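Putative alpha-L-fucosidase (Bacteroides thetaiotaomicron, PDB 4H41) is probably a glycoside hydrolase, perhaps an alpha-L-fucosidase, that may act on host glycans in carbohydrate metabolism. Local coordinates at residues K33-D45 with I66-Y78. Sequence-based numbering, arbitrary orientation.
Sequences KITGTFLDEISHD and IGIDTVIMIRSGY. With 1PE (pentaethylene glycol), chain N.
Phe38 packs against Ile72 and Ile74, with CE1 of Phe38 3.6 Å from CG2 of Ile72 and the Ile74 CD1 methyl over one ring face. On the other side of the sheet, Leu39 CD1 lies 3.8 Å from Val71 CB. Backbone bonds run between these layers: Thr37 N gives to Thr70 O, Ile72 N to Thr37 O, Leu39 N to Ile72 O. The pair illustrates how parallel strands joined by a helix build a TIM barrel: 34-39 and 70-73, linked through helix 53-65 as a beta-alpha-beta unit, are the first two of eight staves. Beyond the strands the packing turns polar, and His44 and Tyr78 are partly exposed, while Arg75 remains buried. The Arg75 guanidinium lies flat on the His44 ring, planes 10° apart and centres 3.5 Å apart. A bend at chi3 (66°) of Arg75 turns its NH1 to Ile42 O, a 2.9 Å hydrogen bond lying near the guanidinium plane, while a water links NH1 with Asp40 OD1. A leucine in place of Arg75 would probably leave Ile42 O without this donor and one His44 face without its flat partner. His44 and Tyr78 form a T-shaped (edge-to-face) pair, the edge being that of His44. His44 ND1 is hydrogen-bonded to OH2 of a pentaethylene glycol, probably from the crystallisation liquor, whereas His44 NE2 is hydrogen-bonded to Asp122 OD2.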
loop_
_atom_site.group_PDB
_atom_site.type_symbol
_atom_site.label_atom_id
_atom_site.label_comp_id
_atom_site.label_asym_id
_atom_site.label_seq_id
_atom_site.Cartn_x
_atom_site.Cartn_y
_atom_site.Cartn_z
ATOM N N LYS B 33 -20.716 -19.872 4.691
ATOM C CA LYS B 33 -20.245 -18.859 5.629
ATOM C C LYS B 33 -18.848 -19.184 6.084
ATOM O O LYS B 33 -18.534 -20.376 6.305
ATOM C CB LYS B 33 -21.160 -18.775 6.841
ATOM C CG LYS B 33 -22.556 -18.258 6.504
ATOM C CD LYS B 33 -23.494 -18.319 7.732
ATOM C CE LYS B 33 -24.949 -18.099 7.376
ATOM N NZ LYS B 33 -25.884 -18.579 8.443
ATOM N N ILE B 34 -18.065 -18.133 6.381
ATOM C CA ILE B 34 -16.703 -18.275 6.930
ATOM C C ILE B 34 -16.834 -18.559 8.426
ATOM O O ILE B 34 -17.419 -17.761 9.163
ATOM C CB ILE B 34 -15.858 -17.005 6.620
ATOM C CG1 ILE B 34 -15.534 -16.971 5.110
ATOM C CG2 ILE B 34 -14.549 -17.017 7.417
ATOM C CD1 ILE B 34 -15.101 -15.664 4.621
ATOM N N THR B 35 -16.354 -19.691 8.866
ATOM C CA THR B 35 -16.441 -20.067 10.274
ATOM C C THR B 35 -15.060 -20.307 10.897
ATOM O O THR B 35 -14.974 -20.700 12.047
ATOM C CB THR B 35 -17.348 -21.285 10.464
ATOM O OG1 THR B 35 -16.779 -22.376 9.739
ATOM C CG2 THR B 35 -18.805 -20.998 10.088
ATOM N N GLY B 36 -14.007 -20.009 10.167
ATOM C CA GLY B 36 -12.651 -20.057 10.680
ATOM C C GLY B 36 -11.783 -18.996 10.068
ATOM O O GLY B 36 -12.047 -18.500 8.961
ATOM N N THR B 37 -10.731 -18.571 10.813
ATOM C CA THR B 37 -9.766 -17.649 10.266
ATOM C C THR B 37 -8.399 -18.004 10.732
ATOM O O THR B 37 -8.216 -18.489 11.859
ATOM C CB THR B 37 -10.071 -16.178 10.616
ATOM O OG1 THR B 37 -9.118 -15.326 9.956
ATOM C CG2 THR B 37 -10.075 -15.915 12.086
ATOM N N PHE B 38 -7.429 -17.744 9.861
ATOM C CA PHE B 38 -6.047 -17.734 10.266
ATOM C C PHE B 38 -5.821 -16.535 11.137
ATOM O O PHE B 38 -6.557 -15.536 11.078
ATOM C CB PHE B 38 -5.083 -17.700 9.097
ATOM C CG PHE B 38 -5.037 -19.021 8.372
ATOM C CD1 PHE B 38 -4.228 -20.056 8.829
ATOM C CD2 PHE B 38 -5.836 -19.253 7.265
ATOM C CE1 PHE B 38 -4.162 -21.266 8.146
ATOM C CE2 PHE B 38 -5.781 -20.481 6.582
ATOM C CZ PHE B 38 -4.960 -21.487 7.041
ATOM N N LEU B 39 -4.791 -16.649 11.942
ATOM C CA LEU B 39 -4.196 -15.611 12.764
ATOM C C LEU B 39 -2.829 -15.489 12.144
ATOM O O LEU B 39 -2.040 -16.423 12.284
ATOM C CB LEU B 39 -4.140 -16.028 14.252
ATOM C CG LEU B 39 -5.435 -16.473 14.902
ATOM C CD1 LEU B 39 -5.143 -17.179 16.203
ATOM C CD2 LEU B 39 -6.366 -15.315 15.091
ATOM N N ASP B 40 -2.510 -14.371 11.472
ATOM C CA ASP B 40 -1.302 -14.266 10.674
ATOM C C ASP B 40 -0.053 -13.987 11.490
ATOM O O ASP B 40 0.545 -12.912 11.405
ATOM C CB ASP B 40 -1.480 -13.210 9.587
ATOM C CG ASP B 40 -0.355 -13.224 8.566
ATOM O OD1 ASP B 40 0.191 -14.320 8.291
ATOM O OD2 ASP B 40 -0.040 -12.149 8.031
ATOM N N GLU B 41 0.363 -14.989 12.262
ATOM C CA GLU B 41 1.578 -15.005 13.050
ATOM C C GLU B 41 2.254 -16.359 12.841
ATOM O O GLU B 41 1.560 -17.328 13.040
ATOM C CB GLU B 41 1.239 -14.859 14.550
ATOM C CG GLU B 41 0.623 -13.527 14.912
ATOM C CD GLU B 41 1.563 -12.351 14.981
ATOM O OE1 GLU B 41 2.798 -12.538 14.854
ATOM O OE2 GLU B 41 1.041 -11.235 15.205
ATOM N N ILE B 42 3.554 -16.474 12.497
ATOM C CA ILE B 42 4.428 -15.414 12.033
ATOM C C ILE B 42 4.125 -15.171 10.569
ATOM O O ILE B 42 4.191 -16.100 9.782
ATOM C CB ILE B 42 5.923 -15.759 12.217
ATOM C CG1 ILE B 42 6.297 -15.982 13.696
ATOM C CG2 ILE B 42 6.783 -14.681 11.578
ATOM C CD1 ILE B 42 6.081 -14.787 14.648
ATOM N N SER B 43 3.839 -13.933 10.184
ATOM C CA SER B 43 3.491 -13.619 8.804
ATOM C C SER B 43 4.670 -13.699 7.870
ATOM O O SER B 43 5.747 -13.262 8.207
ATOM C CB SER B 43 2.917 -12.214 8.721
ATOM O OG SER B 43 2.475 -11.911 7.416
ATOM N N HIS B 44 4.449 -14.211 6.673
ATOM C CA HIS B 44 5.483 -14.158 5.650
ATOM C C HIS B 44 5.581 -12.774 4.991
ATOM O O HIS B 44 6.668 -12.383 4.546
ATOM C CB HIS B 44 5.160 -15.132 4.516
ATOM C CG HIS B 44 5.456 -16.576 4.798
ATOM N ND1 HIS B 44 4.862 -17.571 4.045
ATOM C CD2 HIS B 44 6.318 -17.147 5.664
ATOM C CE1 HIS B 44 5.352 -18.714 4.512
ATOM N NE2 HIS B 44 6.247 -18.500 5.463
ATOM N N ASP B 45 4.439 -12.110 4.797
ATOM C CA ASP B 45 4.376 -10.961 3.910
ATOM C C ASP B 45 3.226 -9.993 4.119
ATOM O O ASP B 45 2.952 -9.182 3.217
ATOM C CB ASP B 45 4.285 -11.507 2.462
ATOM C CG ASP B 45 3.048 -12.349 2.187
ATOM O OD1 ASP B 45 2.270 -12.576 3.118
ATOM O OD2 ASP B 45 2.840 -12.739 1.019
ATOM N N ILE B 66 -19.734 -12.782 13.844
ATOM C CA ILE B 66 -20.090 -13.372 12.560
ATOM C C ILE B 66 -20.048 -14.901 12.545
ATOM O O ILE B 66 -20.263 -15.491 11.490
ATOM C CB ILE B 66 -19.270 -12.782 11.380
ATOM C CG1 ILE B 66 -17.762 -13.066 11.503
ATOM C CG2 ILE B 66 -19.540 -11.314 11.240
ATOM C CD1 ILE B 66 -17.007 -12.883 10.174
ATOM N N GLY B 67 -19.861 -15.539 13.690
ATOM C CA GLY B 67 -19.902 -16.992 13.775
ATOM C C GLY B 67 -18.606 -17.717 13.515
ATOM O O GLY B 67 -18.625 -18.912 13.252
ATOM N N ILE B 68 -17.468 -17.046 13.670
ATOM C CA ILE B 68 -16.196 -17.738 13.570
ATOM C C ILE B 68 -16.103 -18.625 14.827
ATOM O O ILE B 68 -16.382 -18.173 15.938
ATOM C CB ILE B 68 -15.016 -16.772 13.369
ATOM C CG1 ILE B 68 -14.983 -16.302 11.872
ATOM C CG2 ILE B 68 -13.675 -17.419 13.780
ATOM C CD1 ILE B 68 -14.138 -15.148 11.588
ATOM N N ASP B 69 -15.760 -19.894 14.636
ATOM C CA ASP B 69 -15.637 -20.838 15.751
ATOM C C ASP B 69 -14.247 -21.467 15.825
ATOM O O ASP B 69 -14.014 -22.308 16.712
ATOM C CB ASP B 69 -16.720 -21.929 15.633
ATOM C CG ASP B 69 -16.704 -22.821 14.390
ATOM O OD1 ASP B 69 -15.603 -23.116 13.874
ATOM O OD2 ASP B 69 -17.782 -23.265 13.973
ATOM N N THR B 70 -13.375 -21.162 14.867
ATOM C CA THR B 70 -12.047 -21.764 14.742
ATOM C C THR B 70 -11.025 -20.710 14.399
ATOM O O THR B 70 -11.257 -19.920 13.502
ATOM C CB THR B 70 -12.082 -22.842 13.647
ATOM O OG1 THR B 70 -13.005 -23.867 14.008
ATOM C CG2 THR B 70 -10.732 -23.490 13.418
ATOM N N VAL B 71 -9.901 -20.687 15.113
ATOM C CA VAL B 71 -8.793 -19.765 14.816
ATOM C C VAL B 71 -7.528 -20.586 14.646
ATOM O O VAL B 71 -7.283 -21.547 15.410
ATOM C CB VAL B 71 -8.647 -18.648 15.853
ATOM C CG1 VAL B 71 -9.849 -17.725 15.818
ATOM C CG2 VAL B 71 -8.440 -19.214 17.265
ATOM N N ILE B 72 -6.758 -20.267 13.612
ATOM C CA ILE B 72 -5.590 -21.046 13.244
ATOM C C ILE B 72 -4.360 -20.170 13.221
ATOM O O ILE B 72 -4.230 -19.332 12.299
ATOM C CB ILE B 72 -5.774 -21.705 11.862
ATOM C CG1 ILE B 72 -7.085 -22.546 11.773
ATOM C CG2 ILE B 72 -4.521 -22.527 11.531
ATOM C CD1 ILE B 72 -8.094 -21.996 10.802
HETATM N N MSE B 73 -3.421 -20.395 14.154
HETATM C CA MSE B 73 -2.177 -19.607 14.164
HETATM C C MSE B 73 -1.328 -20.160 13.067
HETATM O O MSE B 73 -0.995 -21.330 13.101
HETATM C CB MSE B 73 -1.492 -19.691 15.523
HETATM C CG MSE B 73 -0.440 -18.595 15.682
HETATM SE SE MSE B 73 0.538 -18.851 17.340
HETATM C CE MSE B 73 1.288 -20.476 16.892
ATOM N N ILE B 74 -1.084 -19.386 12.038
ATOM C CA ILE B 74 -0.584 -19.937 10.769
ATOM C C ILE B 74 0.786 -20.623 10.840
ATOM O O ILE B 74 0.936 -21.673 10.225
ATOM C CB ILE B 74 -0.665 -18.869 9.635
ATOM C CG1 ILE B 74 -0.609 -19.530 8.253
ATOM C CG2 ILE B 74 0.378 -17.793 9.797
ATOM C CD1 ILE B 74 -1.050 -18.612 7.088
ATOM N N ARG B 75 1.754 -20.105 11.602
ATOM C CA ARG B 75 3.046 -20.776 11.755
ATOM C C ARG B 75 3.700 -20.328 13.036
ATOM O O ARG B 75 3.931 -19.127 13.277
ATOM C CB ARG B 75 3.967 -20.613 10.544
ATOM C CG ARG B 75 4.328 -19.193 10.172
ATOM C CD ARG B 75 4.944 -19.125 8.790
ATOM N NE ARG B 75 4.016 -19.494 7.717
ATOM C CZ ARG B 75 3.158 -18.683 7.099
ATOM N NH1 ARG B 75 3.064 -17.400 7.447
ATOM N NH2 ARG B 75 2.366 -19.150 6.141
ATOM N N SER B 76 3.947 -21.305 13.924
ATOM C CA SER B 76 4.464 -21.051 15.248
ATOM C C SER B 76 5.847 -20.393 15.252
ATOM O O SER B 76 6.239 -19.780 16.246
ATOM C CB SER B 76 4.476 -22.333 16.071
ATOM O OG SER B 76 5.194 -23.375 15.438
ATOM N N GLY B 77 6.534 -20.483 14.136
ATOM C CA GLY B 77 7.703 -19.687 13.866
ATOM C C GLY B 77 8.001 -19.638 12.389
ATOM O O GLY B 77 7.475 -20.433 11.595
ATOM N N TYR B 78 8.796 -18.679 12.016
ATOM C CA TYR B 78 9.250 -18.528 10.645
ATOM C C TYR B 78 10.715 -18.115 10.693
ATOM O O TYR B 78 11.024 -17.007 11.148
ATOM C CB TYR B 78 8.387 -17.542 9.878
ATOM C CG TYR B 78 8.898 -17.325 8.474
ATOM C CD1 TYR B 78 9.156 -18.404 7.625
ATOM C CD2 TYR B 78 9.205 -16.053 8.018
ATOM C CE1 TYR B 78 9.681 -18.212 6.353
ATOM C CE2 TYR B 78 9.724 -15.848 6.739
ATOM C CZ TYR B 78 9.967 -16.931 5.916
ATOM O OH TYR B 78 10.541 -16.779 4.687
HETATM O OH2 1PE N . 3.040 -17.816 2.076
HETATM C C12 1PE N . 3.830 -17.010 1.213
HETATM C C22 1PE N . 4.837 -17.829 0.480
HETATM O OH3 1PE N . 5.888 -16.999 -0.002
HETATM C C13 1PE N . 8.263 -17.276 -0.078
HETATM C C23 1PE N . 6.952 -17.725 -0.617
HETATM O OH4 1PE N . 8.408 -17.638 1.299
HETATM C C14 1PE N . 8.848 -15.355 2.059
HETATM C C24 1PE N . 8.106 -16.643 2.274
HETATM O OH5 1PE N . 9.149 -14.715 3.290
HETATM C C15 1PE N . 11.171 -13.494 3.775
HETATM C C25 1PE N . 9.811 -13.465 3.145
HETATM O OH6 1PE N . 11.776 -12.214 3.699
HETATM O O HOH W 1 -19.553 -16.174 9.006
HETATM O O HOH W 2 1.592 -15.166 6.209
#